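AbyA5 (Verrucosispora maris, PDB 4YWF) catalyses acetate elimination in spirotetronate and spirotetramate biosynthesis, acting as a lyase although it resembles an esterase and belongs to the alpha/beta hydrolase superfamily. Local coordinates at residues L233-A241 and V292-A300; V243-Q253 and F276-L284. The protein carries 4 engineered substitutions. All coordinates share one frame; numbering follows the deposited sequence.

Contact 1: L233-A241 and V292-A300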
ATOM      1  N   LEU A 233       6.568 -15.569  -5.089  1.00 27.75           N
ATOM      2  CA  LEU A 233       5.217 -15.028  -5.088  1.00 31.67           C
ATOM      3  C   LEU A 233       4.265 -16.042  -5.627  1.00 25.83           C
ATOM      4  O   LEU A 233       4.281 -16.251  -6.792  1.00 30.47           O
ATOM      5  CB  LEU A 233       5.077 -13.734  -5.888  1.00 31.07           C
ATOM      6  CG  LEU A 233       5.856 -12.525  -5.419  1.00 37.32           C
ATOM      7  CD1 LEU A 233       5.729 -11.351  -6.399  1.00 36.99           C
ATOM      8  CD2 LEU A 233       5.381 -12.182  -4.022  1.00 38.75           C
ATOM      9  N   ARG A 234       3.376 -16.541  -4.769  1.00 22.62           N
ATOM     10  CA  ARG A 234       2.410 -17.569  -5.091  1.00 25.06           C
ATOM     11  C   ARG A 234       0.979 -17.011  -5.309  1.00 23.93           C
ATOM     12  O   ARG A 234       0.073 -17.733  -5.698  1.00 25.42           O
ATOM     13  CB  ARG A 234       2.386 -18.621  -3.967  1.00 25.40           C
ATOM     14  CG  ARG A 234       3.662 -19.481  -3.769  1.00 27.71           C
ATOM     15  CD  ARG A 234       4.505 -19.827  -5.023  1.00 30.62           C
ATOM     16  NE  ARG A 234       3.792 -20.417  -6.158  1.00 32.87           N
ATOM     17  CZ  ARG A 234       4.175 -20.305  -7.453  1.00 37.45           C
ATOM     18  NH1 ARG A 234       3.456 -20.884  -8.388  1.00 35.41           N
ATOM     19  NH2 ARG A 234       5.286 -19.637  -7.849  1.00 37.61           N
ATOM     20  N   GLY A 235       0.775 -15.732  -5.015  1.00 21.50           N
ATOM     21  CA  GLY A 235      -0.494 -15.083  -5.331  1.00 19.84           C
ATOM     22  C   GLY A 235      -0.483 -13.578  -5.010  1.00 21.39           C
ATOM     23  O   GLY A 235       0.363 -13.066  -4.274  1.00 19.86           O
ATOM     24  N   ILE A 236      -1.454 -12.871  -5.580  1.00 22.93           N
ATOM     25  CA  ILE A 236      -1.520 -11.436  -5.496  1.00 22.39           C
ATOM     26  C   ILE A 236      -2.962 -11.087  -5.226  1.00 23.07           C
ATOM     27  O   ILE A 236      -3.867 -11.671  -5.853  1.00 24.72           O
ATOM     28  CB  ILE A 236      -1.055 -10.740  -6.789  1.00 21.74           C
ATOM     29  CG1 ILE A 236       0.436 -10.984  -7.017  1.00 22.55           C
ATOM     30  CG2 ILE A 236      -1.368  -9.230  -6.769  1.00 21.15           C
ATOM     31  CD1 ILE A 236       0.867 -10.511  -8.411  1.00 23.14           C
ATOM     32  N   VAL A 237      -3.137 -10.165  -4.296  1.00 20.92           N
ATOM     33  CA  VAL A 237      -4.425  -9.587  -4.007  1.00 23.10           C
ATOM     34  C   VAL A 237      -4.245  -8.088  -4.019  1.00 24.21           C
ATOM     35  O   VAL A 237      -3.395  -7.568  -3.300  1.00 22.23           O
ATOM     36  CB  VAL A 237      -5.000 -10.029  -2.621  1.00 23.92           C
ATOM     37  CG1 VAL A 237      -6.398  -9.468  -2.464  1.00 23.65           C
ATOM     38  CG2 VAL A 237      -5.005 -11.532  -2.505  1.00 25.73           C
ATOM     39  N   THR A 238      -4.997  -7.412  -4.907  1.00 24.79           N
ATOM     40  CA  THR A 238      -4.892  -5.965  -5.078  1.00 23.53           C
ATOM     41  C   THR A 238      -6.309  -5.274  -5.171  1.00 24.80           C
ATOM     42  O   THR A 238      -7.369  -5.918  -5.055  1.00 21.92           O
ATOM     43  CB  THR A 238      -3.938  -5.615  -6.245  1.00 24.57           C
ATOM     44  OG1 THR A 238      -3.704  -4.198  -6.251  1.00 23.34           O
ATOM     45  CG2 THR A 238      -4.489  -6.053  -7.586  1.00 24.47           C
ATOM     46  N   ALA A 239      -6.306  -3.959  -5.248  1.00 24.01           N
ATOM     47  CA  ALA A 239      -7.517  -3.175  -5.329  1.00 25.47           C
ATOM     48  C   ALA A 239      -7.062  -1.970  -6.051  1.00 26.24           C
ATOM     49  O   ALA A 239      -6.124  -1.344  -5.623  1.00 23.71           O
ATOM     50  CB  ALA A 239      -8.070  -2.807  -3.930  1.00 29.18           C
ATOM     51  N   GLY A 240      -7.630  -1.703  -7.210  1.00 25.27           N
ATOM     52  CA  GLY A 240      -7.305  -0.459  -7.919  1.00 26.15           C
ATOM     53  C   GLY A 240      -5.913  -0.333  -8.494  1.00 26.12           C
ATOM     54  O   GLY A 240      -5.378   0.781  -8.603  1.00 23.76           O
ATOM     55  N   ALA A 241      -5.289  -1.451  -8.845  1.00 23.57           N
ATOM     56  CA  ALA A 241      -3.926  -1.413  -9.328  1.00 23.59           C
ATOM     57  C   ALA A 241      -3.944  -0.832 -10.703  1.00 23.36           C
ATOM     58  O   ALA A 241      -4.801  -1.207 -11.525  1.00 23.33           O
ATOM     59  CB  ALA A 241      -3.265  -2.821  -9.346  1.00 23.30           C
ATOM     60  N   VAL A 292       2.004 -14.023 -15.929  1.00 28.18           N
ATOM     61  CA  VAL A 292       1.675 -14.116 -14.487  1.00 28.82           C
ATOM     62  C   VAL A 292       0.962 -15.418 -14.277  1.00 29.98           C
ATOM     63  O   VAL A 292      -0.192 -15.534 -14.725  1.00 37.96           O
ATOM     64  CB  VAL A 292       0.740 -12.970 -14.080  1.00 27.05           C
ATOM     65  CG1 VAL A 292       0.263 -13.101 -12.643  1.00 27.09           C
ATOM     66  CG2 VAL A 292       1.411 -11.616 -14.318  1.00 28.22           C
ATOM     67  N   ARG A 293       1.612 -16.397 -13.635  1.00 30.99           N
ATOM     68  CA  ARG A 293       1.022 -17.751 -13.489  1.00 31.93           C
ATOM     69  C   ARG A 293       0.625 -18.130 -12.047  1.00 30.66           C
ATOM     70  O   ARG A 293       0.780 -19.261 -11.597  1.00 27.84           O
ATOM     71  CB  ARG A 293       1.947 -18.819 -14.030  1.00 35.61           C
ATOM     72  CG  ARG A 293       1.692 -19.114 -15.493  1.00 42.58           C
ATOM     73  CD  ARG A 293       2.780 -18.499 -16.330  1.00 47.90           C
ATOM     74  NE  ARG A 293       2.326 -18.382 -17.709  1.00 50.77           N
ATOM     75  CZ  ARG A 293       3.107 -18.473 -18.786  1.00 45.54           C
ATOM     76  NH1 ARG A 293       4.417 -18.683 -18.693  1.00 45.52           N
ATOM     77  NH2 ARG A 293       2.552 -18.367 -19.972  1.00 41.87           N
ATOM     78  N   ILE A 294      -0.008 -17.182 -11.395  1.00 25.79           N
ATOM     79  CA  ILE A 294      -0.394 -17.323 -10.002  1.00 24.95           C
ATOM     80  C   ILE A 294      -1.741 -16.683  -9.912  1.00 23.70           C
ATOM     81  O   ILE A 294      -2.114 -15.900 -10.788  1.00 21.06           O
ATOM     82  CB  ILE A 294       0.584 -16.579  -9.075  1.00 25.12           C
ATOM     83  CG1 ILE A 294       0.795 -15.134  -9.557  1.00 23.06           C
ATOM     84  CG2 ILE A 294       1.909 -17.342  -9.002  1.00 27.06           C
ATOM     85  CD1 ILE A 294       1.528 -14.222  -8.602  1.00 26.21           C
ATOM     86  N   PRO A 295      -2.486 -17.037  -8.858  1.00 24.70           N
ATOM     87  CA  PRO A 295      -3.773 -16.407  -8.759  1.00 24.58           C
ATOM     88  C   PRO A 295      -3.630 -14.908  -8.483  1.00 23.98           C
ATOM     89  O   PRO A 295      -2.657 -14.450  -7.833  1.00 25.19           O
ATOM     90  CB  PRO A 295      -4.493 -17.190  -7.639  1.00 23.94           C
ATOM     91  CG  PRO A 295      -3.497 -18.146  -7.097  1.00 24.98           C
ATOM     92  CD  PRO A 295      -2.374 -18.267  -8.036  1.00 23.71           C
ATOM     93  N   VAL A 296      -4.552 -14.157  -9.081  1.00 23.02           N
ATOM     94  CA  VAL A 296      -4.632 -12.742  -8.943  1.00 23.20           C
ATOM     95  C   VAL A 296      -6.042 -12.344  -8.679  1.00 25.28           C
ATOM     96  O   VAL A 296      -6.938 -12.674  -9.444  1.00 25.42           O
ATOM     97  CB  VAL A 296      -4.172 -11.994 -10.201  1.00 24.40           C
ATOM     98  CG1 VAL A 296      -4.291 -10.514  -9.960  1.00 25.74           C
ATOM     99  CG2 VAL A 296      -2.754 -12.374 -10.560  1.00 25.82           C
ATOM    100  N   ALA A 297      -6.220 -11.611  -7.597  1.00 24.48           N
ATOM    101  CA  ALA A 297      -7.530 -11.079  -7.166  1.00 22.59           C
ATOM    102  C   ALA A 297      -7.448  -9.559  -7.182  1.00 22.02           C
ATOM    103  O   ALA A 297      -6.400  -9.005  -6.842  1.00 22.94           O
ATOM    104  CB  ALA A 297      -7.866 -11.603  -5.741  1.00 23.27           C
ATOM    105  N   TYR A 298      -8.537  -8.905  -7.626  1.00 21.88           N
ATOM    106  CA  TYR A 298      -8.571  -7.484  -7.835  1.00 21.93           C
ATOM    107  C   TYR A 298      -9.931  -6.863  -7.504  1.00 19.81           C
ATOM    108  O   TYR A 298     -11.000  -7.204  -8.075  1.00 22.78           O
ATOM    109  CB  TYR A 298      -8.173  -7.245  -9.310  1.00 20.90           C
ATOM    110  CG  TYR A 298      -8.006  -5.835  -9.773  1.00 20.79           C
ATOM    111  CD1 TYR A 298      -9.078  -4.951  -9.842  1.00 23.24           C
ATOM    112  CD2 TYR A 298      -6.768  -5.389 -10.193  1.00 21.03           C
ATOM    113  CE1 TYR A 298      -8.902  -3.654 -10.302  1.00 22.61           C
ATOM    114  CE2 TYR A 298      -6.555  -4.108 -10.616  1.00 20.80           C
ATOM    115  CZ  TYR A 298      -7.615  -3.232 -10.669  1.00 23.42           C
ATOM    116  OH  TYR A 298      -7.376  -1.955 -11.143  1.00 22.51           O
ATOM    117  N   VAL A 299      -9.913  -5.924  -6.621  1.00 22.69           N
ATOM    118  CA  VAL A 299     -11.119  -5.154  -6.294  1.00 23.43           C
ATOM    119  C   VAL A 299     -11.104  -3.877  -7.137  1.00 24.97           C
ATOM    120  O   VAL A 299     -10.259  -3.000  -6.948  1.00 24.48           O
ATOM    121  CB  VAL A 299     -11.218  -4.739  -4.827  1.00 25.12           C
ATOM    122  CG1 VAL A 299     -12.518  -3.915  -4.644  1.00 24.63           C
ATOM    123  CG2 VAL A 299     -11.217  -5.932  -3.875  1.00 24.90           C
ATOM    124  N   ALA A 300     -12.092  -3.758  -8.021  1.00 24.06           N
ATOM    125  CA  ALA A 300     -12.225  -2.611  -8.867  1.00 25.36           C
ATOM    126  C   ALA A 300     -13.349  -1.672  -8.309  1.00 25.66           C
ATOM    127  O   ALA A 300     -14.336  -2.112  -7.728  1.00 25.69           O
ATOM    128  CB  ALA A 300     -12.546  -3.036 -10.276  1.00 26.87           C
TER
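Y298 and T238 sit side by side on one face of two parallel strands. With CG anti to the backbone N (chi1 -175°), the Y298 ring runs alongside T238 and on toward the turn at G240-A241. Beyond CB, the ring carbon CG comes near the T238 methyl, which makes its closest approach at CD2 (T238 CG2 to Y298 CD2, 3.5 Å). CE2 then packs on the CB of A241 at 3.8 Å, while CE1 has the backbone N of G240 over the ring face. At the tip, the hydroxyl Y298 OH gives a hydrogen bond of 2.7 Å to A241 O; the acceptor lies in the ring plane, at the edge. A phenylalanine here would probably leave A241 O without this donor and the turn after the strand less firmly held. T238 OG1 is hydrogen-bonded to A215 O of strand 207-215, on the other side of strand 233-239.

Between the backbones, five hydrogen bonds run from I236 N to P295 O (3.0 Å) through to G240 N and V299 O (2.9 Å). At the entry end, I294 divides its branches: CD1 packs against I236 CG1 at 3.8 Å, whereas CG2 stands 3.9 Å above the plane of the R234 guanidinium, toward its rim. That guanidinium is bonded through NH2 to P231 O.

V237, A239, A297 and V299 share the other face, where helix 337-351 covers V237, A297 and V299; helix 218-226 packs on I236 and V296. A connection of helices and loops, without a strand, joins the two strands. The strand order of the mostly parallel sheet, in which these are the sixth and seventh strands, together with helices on both faces, is that of the alpha/beta hydrolase fold.

Contact 2: V243-Q253 and F276-L284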
ATOM      1  N   VAL A 243      -2.513  -0.601 -14.656  1.00 23.52           N
ATOM      2  CA  VAL A 243      -2.019  -1.706 -15.510  1.00 23.59           C
ATOM      3  C   VAL A 243      -1.323  -1.234 -16.814  1.00 24.38           C
ATOM      4  O   VAL A 243      -0.120  -1.427 -16.965  1.00 27.16           O
ATOM      5  CB  VAL A 243      -3.136  -2.655 -15.883  1.00 23.27           C
ATOM      6  CG1 VAL A 243      -2.560  -3.777 -16.723  1.00 22.81           C
ATOM      7  CG2 VAL A 243      -3.849  -3.155 -14.614  1.00 25.68           C
ATOM      8  N   ALA A 244      -2.064  -0.583 -17.704  1.00 24.27           N
ATOM      9  CA  ALA A 244      -1.483  -0.133 -18.967  1.00 28.17           C
ATOM     10  C   ALA A 244      -1.922   1.233 -19.372  1.00 27.43           C
ATOM     11  O   ALA A 244      -1.083   2.132 -19.661  1.00 28.93           O
ATOM     12  CB  ALA A 244      -1.838  -1.149 -20.096  1.00 27.03           C
ATOM     13  N   ALA A 245      -3.236   1.341 -19.539  1.00 28.14           N
ATOM     14  CA  ALA A 245      -3.877   2.597 -19.840  1.00 29.60           C
ATOM     15  C   ALA A 245      -3.517   3.771 -18.903  1.00 30.96           C
ATOM     16  O   ALA A 245      -3.405   4.918 -19.365  1.00 28.86           O
ATOM     17  CB  ALA A 245      -5.376   2.454 -19.875  1.00 29.98           C
ATOM     18  N   PHE A 246      -3.372   3.508 -17.601  1.00 29.44           N
ATOM     19  CA  PHE A 246      -2.913   4.559 -16.710  1.00 29.68           C
ATOM     20  C   PHE A 246      -1.589   5.224 -17.238  1.00 28.19           C
ATOM     21  O   PHE A 246      -1.389   6.414 -17.119  1.00 29.47           O
ATOM     22  CB  PHE A 246      -2.721   4.015 -15.290  1.00 26.50           C
ATOM     23  CG  PHE A 246      -2.286   5.052 -14.320  1.00 24.74           C
ATOM     24  CD1 PHE A 246      -3.175   5.934 -13.797  1.00 28.59           C
ATOM     25  CD2 PHE A 246      -0.943   5.195 -14.011  1.00 28.15           C
ATOM     26  CE1 PHE A 246      -2.756   6.959 -12.945  1.00 28.09           C
ATOM     27  CE2 PHE A 246      -0.498   6.203 -13.159  1.00 29.01           C
ATOM     28  CZ  PHE A 246      -1.413   7.077 -12.612  1.00 29.37           C
ATOM     29  N   PHE A 247      -0.705   4.425 -17.801  1.00 26.90           N
ATOM     30  CA  PHE A 247       0.617   4.841 -18.107  1.00 28.01           C
ATOM     31  C   PHE A 247       0.676   5.433 -19.518  1.00 32.79           C
ATOM     32  O   PHE A 247       1.604   6.117 -19.827  1.00 32.11           O
ATOM     33  CB  PHE A 247       1.558   3.664 -17.998  1.00 27.70           C
ATOM     34  CG  PHE A 247       1.652   3.101 -16.625  1.00 30.26           C
ATOM     35  CD1 PHE A 247       2.406   3.761 -15.652  1.00 29.15           C
ATOM     36  CD2 PHE A 247       1.000   1.899 -16.282  1.00 28.61           C
ATOM     37  CE1 PHE A 247       2.522   3.264 -14.363  1.00 30.19           C
ATOM     38  CE2 PHE A 247       1.105   1.423 -14.987  1.00 29.57           C
ATOM     39  CZ  PHE A 247       1.827   2.114 -14.026  1.00 31.09           C
ATOM     40  N   THR A 248      -0.327   5.172 -20.344  1.00 34.05           N
ATOM     41  CA  THR A 248      -0.284   5.495 -21.790  1.00 37.15           C
ATOM     42  C   THR A 248      -1.439   6.342 -22.282  1.00 34.59           C
ATOM     43  O   THR A 248      -1.373   6.881 -23.378  1.00 37.00           O
ATOM     44  CB  THR A 248      -0.315   4.197 -22.669  1.00 33.41           C
ATOM     45  OG1 THR A 248      -1.577   3.579 -22.494  1.00 35.67           O
ATOM     46  CG2 THR A 248       0.826   3.203 -22.278  1.00 35.54           C
ATOM     47  N   ASP A 249      -2.510   6.449 -21.526  1.00 32.46           N
ATOM     48  CA  ASP A 249      -3.695   7.185 -22.034  1.00 31.27           C
ATOM     49  C   ASP A 249      -3.584   8.620 -21.621  1.00 33.83           C
ATOM     50  O   ASP A 249      -3.835   8.955 -20.464  1.00 30.76           O
ATOM     51  CB  ASP A 249      -4.970   6.611 -21.481  1.00 30.19           C
ATOM     52  CG  ASP A 249      -6.195   7.357 -21.935  1.00 29.94           C
ATOM     53  OD1 ASP A 249      -6.100   8.451 -22.547  1.00 28.67           O
ATOM     54  OD2 ASP A 249      -7.285   6.852 -21.659  1.00 29.21           O
ATOM     55  N   LYS A 250      -3.206   9.479 -22.572  1.00 37.11           N
ATOM     56  CA  LYS A 250      -2.993  10.922 -22.287  1.00 34.54           C
ATOM     57  C   LYS A 250      -4.210  11.776 -21.898  1.00 33.70           C
ATOM     58  O   LYS A 250      -4.117  12.615 -20.964  1.00 28.14           O
ATOM     59  CB  LYS A 250      -2.258  11.559 -23.488  1.00 37.44           C
ATOM     60  CG  LYS A 250      -0.841  11.088 -23.616  1.00 40.14           C
ATOM     61  CD  LYS A 250      -0.010  11.544 -22.420  1.00 42.24           C
ATOM     62  CE  LYS A 250       1.487  11.362 -22.660  1.00 47.13           C
ATOM     63  NZ  LYS A 250       2.279  10.943 -21.452  1.00 48.24           N
ATOM     64  N   GLU A 251      -5.366  11.574 -22.541  1.00 29.62           N
ATOM     65  CA  GLU A 251      -6.591  12.274 -22.093  1.00 30.94           C
ATOM     66  C   GLU A 251      -6.946  11.879 -20.667  1.00 32.74           C
ATOM     67  O   GLU A 251      -7.311  12.741 -19.876  1.00 34.34           O
ATOM     68  CB  GLU A 251      -7.834  12.039 -23.002  1.00 30.23           C
ATOM     69  N   TRP A 252      -6.821  10.585 -20.334  1.00 32.11           N
ATOM     70  CA  TRP A 252      -7.106  10.146 -18.942  1.00 33.58           C
ATOM     71  C   TRP A 252      -6.144  10.837 -17.938  1.00 30.06           C
ATOM     72  O   TRP A 252      -6.576  11.408 -16.971  1.00 31.11           O
ATOM     73  CB  TRP A 252      -6.963   8.637 -18.778  1.00 29.92           C
ATOM     74  CG  TRP A 252      -7.254   8.207 -17.374  1.00 29.47           C
ATOM     75  CD1 TRP A 252      -6.338   7.948 -16.377  1.00 29.42           C
ATOM     76  CD2 TRP A 252      -8.529   7.948 -16.817  1.00 29.12           C
ATOM     77  NE1 TRP A 252      -6.993   7.569 -15.235  1.00 27.12           N
ATOM     78  CE2 TRP A 252      -8.334   7.571 -15.472  1.00 26.93           C
ATOM     79  CE3 TRP A 252      -9.826   7.990 -17.315  1.00 30.40           C
ATOM     80  CZ2 TRP A 252      -9.363   7.224 -14.659  1.00 26.69           C
ATOM     81  CZ3 TRP A 252     -10.859   7.678 -16.473  1.00 31.46           C
ATOM     82  CH2 TRP A 252     -10.625   7.287 -15.173  1.00 30.60           C
ATOM     83  N   GLN A 253      -4.857  10.786 -18.235  1.00 30.99           N
ATOM     84  CA  GLN A 253      -3.817  11.474 -17.433  1.00 30.88           C
ATOM     85  C   GLN A 253      -4.097  12.948 -17.168  1.00 35.20           C
ATOM     86  O   GLN A 253      -3.924  13.424 -16.033  1.00 31.10           O
ATOM     87  CB  GLN A 253      -2.493  11.291 -18.107  1.00 31.72           C
ATOM     88  CG  GLN A 253      -2.035   9.843 -18.024  1.00 31.19           C
ATOM     89  CD  GLN A 253      -0.775   9.598 -18.780  1.00 31.11           C
ATOM     90  OE1 GLN A 253      -0.256  10.507 -19.417  1.00 32.22           O
ATOM     91  NE2 GLN A 253      -0.306   8.346 -18.780  1.00 32.68           N
ATOM     92  N   PHE A 276       4.369  11.551 -16.228  1.00 30.99           N
ATOM     93  CA  PHE A 276       3.724  10.578 -17.121  1.00 30.64           C
ATOM     94  C   PHE A 276       4.591  10.082 -18.261  1.00 35.65           C
ATOM     95  O   PHE A 276       4.580   8.889 -18.559  1.00 31.94           O
ATOM     96  CB  PHE A 276       2.424  11.120 -17.614  1.00 32.05           C
ATOM     97  CG  PHE A 276       1.390  11.166 -16.548  1.00 33.19           C
ATOM     98  CD1 PHE A 276       1.030   9.981 -15.858  1.00 38.39           C
ATOM     99  CD2 PHE A 276       0.770  12.329 -16.212  1.00 30.71           C
ATOM    100  CE1 PHE A 276       0.091  10.001 -14.847  1.00 34.50           C
ATOM    101  CE2 PHE A 276      -0.170  12.354 -15.232  1.00 30.41           C
ATOM    102  CZ  PHE A 276      -0.514  11.201 -14.540  1.00 34.89           C
ATOM    103  N   ASP A 277       5.410  10.975 -18.832  1.00 34.25           N
ATOM    104  CA  ASP A 277       6.379  10.587 -19.808  1.00 33.18           C
ATOM    105  C   ASP A 277       7.332   9.671 -19.150  1.00 34.83           C
ATOM    106  O   ASP A 277       7.763   8.644 -19.725  1.00 35.87           O
ATOM    107  CB  ASP A 277       7.185  11.778 -20.352  1.00 34.58           C
ATOM    108  CG  ASP A 277       6.481  12.507 -21.438  1.00 37.41           C
ATOM    109  OD1 ASP A 277       5.434  12.014 -21.969  1.00 41.77           O
ATOM    110  OD2 ASP A 277       6.972  13.598 -21.758  1.00 44.58           O
ATOM    111  N   HIS A 278       7.671  10.021 -17.917  1.00 34.36           N
ATOM    112  CA  HIS A 278       8.616   9.209 -17.182  1.00 34.69           C
ATOM    113  C   HIS A 278       8.133   7.742 -17.013  1.00 30.07           C
ATOM    114  O   HIS A 278       8.942   6.830 -17.054  1.00 29.24           O
ATOM    115  CB  HIS A 278       8.969   9.880 -15.840  1.00 35.68           C
ATOM    116  CG  HIS A 278      10.040   9.167 -15.079  1.00 36.00           C
ATOM    117  ND1 HIS A 278      11.341   9.083 -15.515  1.00 37.06           N
ATOM    118  CD2 HIS A 278       9.997   8.486 -13.914  1.00 37.92           C
ATOM    119  CE1 HIS A 278      12.055   8.379 -14.664  1.00 35.42           C
ATOM    120  NE2 HIS A 278      11.263   8.007 -13.676  1.00 36.89           N
ATOM    121  N   VAL A 279       6.840   7.529 -16.843  1.00 28.69           N
ATOM    122  CA  VAL A 279       6.334   6.173 -16.485  1.00 30.23           C
ATOM    123  C   VAL A 279       5.700   5.501 -17.713  1.00 33.38           C
ATOM    124  O   VAL A 279       5.087   4.427 -17.598  1.00 32.33           O
ATOM    125  CB  VAL A 279       5.325   6.218 -15.318  1.00 29.40           C
ATOM    126  CG1 VAL A 279       5.999   6.770 -14.068  1.00 29.85           C
ATOM    127  CG2 VAL A 279       4.095   7.083 -15.641  1.00 29.29           C
ATOM    128  N   ARG A 280       5.880   6.127 -18.886  1.00 34.80           N
ATOM    129  CA  ARG A 280       5.224   5.633 -20.104  1.00 39.24           C
ATOM    130  C   ARG A 280       5.561   4.162 -20.373  1.00 38.67           C
ATOM    131  O   ARG A 280       4.650   3.369 -20.543  1.00 53.71           O
ATOM    132  CB  ARG A 280       5.455   6.542 -21.312  1.00 38.87           C
ATOM    133  CG  ARG A 280       6.894   6.628 -21.849  1.00 39.90           C
ATOM    134  CD  ARG A 280       7.037   7.803 -22.835  1.00 43.43           C
ATOM    135  NE  ARG A 280       8.270   7.743 -23.619  1.00 49.64           N
ATOM    136  CZ  ARG A 280       9.471   8.142 -23.195  1.00 54.53           C
ATOM    137  NH1 ARG A 280       9.631   8.638 -21.969  1.00 52.62           N
ATOM    138  NH2 ARG A 280      10.528   8.032 -24.004  1.00 55.21           N
ATOM    139  N   ASN A 281       6.804   3.747 -20.281  1.00 36.24           N
ATOM    140  CA  ASN A 281       7.109   2.362 -20.595  1.00 39.99           C
ATOM    141  C   ASN A 281       6.916   1.392 -19.422  1.00 39.14           C
ATOM    142  O   ASN A 281       7.403   0.281 -19.458  1.00 33.09           O
ATOM    143  CB  ASN A 281       8.501   2.249 -21.231  1.00 41.28           C
ATOM    144  CG  ASN A 281       8.625   3.124 -22.502  1.00 45.44           C
ATOM    145  OD1 ASN A 281       7.761   3.093 -23.397  1.00 47.47           O
ATOM    146  ND2 ASN A 281       9.690   3.895 -22.584  1.00 41.70           N
ATOM    147  N   TRP A 282       6.198   1.817 -18.377  1.00 37.28           N
ATOM    148  CA  TRP A 282       5.891   0.916 -17.253  1.00 31.98           C
ATOM    149  C   TRP A 282       4.658   0.074 -17.487  1.00 30.19           C
ATOM    150  O   TRP A 282       4.331  -0.799 -16.662  1.00 28.90           O
ATOM    151  CB  TRP A 282       5.702   1.743 -15.975  1.00 34.96           C
ATOM    152  CG  TRP A 282       6.938   2.425 -15.502  1.00 35.29           C
ATOM    153  CD1 TRP A 282       8.191   2.530 -16.167  1.00 38.94           C
ATOM    154  CD2 TRP A 282       7.081   3.128 -14.274  1.00 32.64           C
ATOM    155  NE1 TRP A 282       9.072   3.247 -15.371  1.00 38.64           N
ATOM    156  CE2 TRP A 282       8.421   3.620 -14.213  1.00 34.53           C
ATOM    157  CE3 TRP A 282       6.227   3.342 -13.187  1.00 35.63           C
ATOM    158  CZ2 TRP A 282       8.896   4.339 -13.115  1.00 36.23           C
ATOM    159  CZ3 TRP A 282       6.702   4.075 -12.090  1.00 38.05           C
ATOM    160  CH2 TRP A 282       8.009   4.563 -12.065  1.00 33.79           C
ATOM    161  N   ALA A 283       3.944   0.323 -18.576  1.00 28.45           N
ATOM    162  CA  ALA A 283       2.730  -0.424 -18.846  1.00 30.71           C
ATOM    163  C   ALA A 283       2.993  -1.931 -18.847  1.00 28.54           C
ATOM    164  O   ALA A 283       4.002  -2.391 -19.356  1.00 29.39           O
ATOM    165  CB  ALA A 283       2.169  -0.022 -20.177  1.00 32.58           C
ATOM    166  N   LEU A 284       2.095  -2.686 -18.237  1.00 30.47           N
ATOM    167  CA  LEU A 284       2.022  -4.123 -18.430  1.00 27.63           C
ATOM    168  C   LEU A 284       1.353  -4.476 -19.782  1.00 29.95           C
ATOM    169  O   LEU A 284       0.187  -4.097 -20.073  1.00 28.65           O
ATOM    170  CB  LEU A 284       1.278  -4.788 -17.277  1.00 30.31           C
ATOM    171  CG  LEU A 284       1.890  -4.574 -15.885  1.00 30.22           C
ATOM    172  CD1 LEU A 284       0.899  -4.908 -14.808  1.00 28.63           C
ATOM    173  CD2 LEU A 284       3.133  -5.432 -15.733  1.00 30.09           C
TER
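L284 N donates to V243 O at 2.8 Å, a nearly straight bond that ties the chain entering one segment to the chain leaving the other. The next firm bond lies within 243-253: Q253 NE2 reaches F246 O at 2.8 Å with an N-H...O angle of 172°, and because that oxygen lies in the plane of the amide, the bond should fix how the amide is turned. Farther out, where K250 and D277 are exposed to solvent, K250 NZ forms a salt bridge with D277 OD1 whose hydrogen bond, at 3.4 Å, is weak, and makes a weak bond to Q253 OE1. D311, from helix 310-318, accepts from the backbone N atoms of V243, A244 and F246 and so anchors the start of the short helix 245-248.

Both segments belong to the helical excursion between strands 233-239 and 296-301, the place where many alpha/beta hydrolases carry an inserted cap or lid.

The same amide is also a packing surface. Q253 and F276 run antiparallel past one another, the amide stacked on the ring with planes 13° apart, and Q253 CG sits over the ring 3.8 Å from the F276 centroid. F276 then turns its edge to the face of F246 in an offset edge-to-face pair, centroids 6.0 Å apart and planes at 71°. F247 points into 276-284: its CG, anti to the carbonyl carbon, carries the ring between W282 CB on one face, a CH-pi contact 4.1 Å from the F247 centroid, and F246 CD2 on the opposite face. V279 CG2 meets the edge of the same ring, 3.7 Å from F247 CD1. Beyond it, A283 CB rests against A244 CA at 3.8 Å, and the V243 and L284 side chains cross at about a right angle, V243 CG1 against L284 CB.

The centres of the two contacts lie about 20 Å apart, and contact 2 is nested within the loop that contact 1 closes. The chain runs up strand 233-239, enters helix 245-248 almost at once, passes through helix 258-268, returns by 276-284 and helix 286-290, and re-enters the sheet on strand 296-301. Contact 1 therefore belongs to the buried sheet, while contact 2 fastens the base of the helical excursion beside it. Helix 218-226 is common to both: its L224 meets I236 and V296 of contact 1 and L284 of contact 2, so one helix packs against both the sheet and the excursion. Apart from their adjacency in sequence the contacts do not touch.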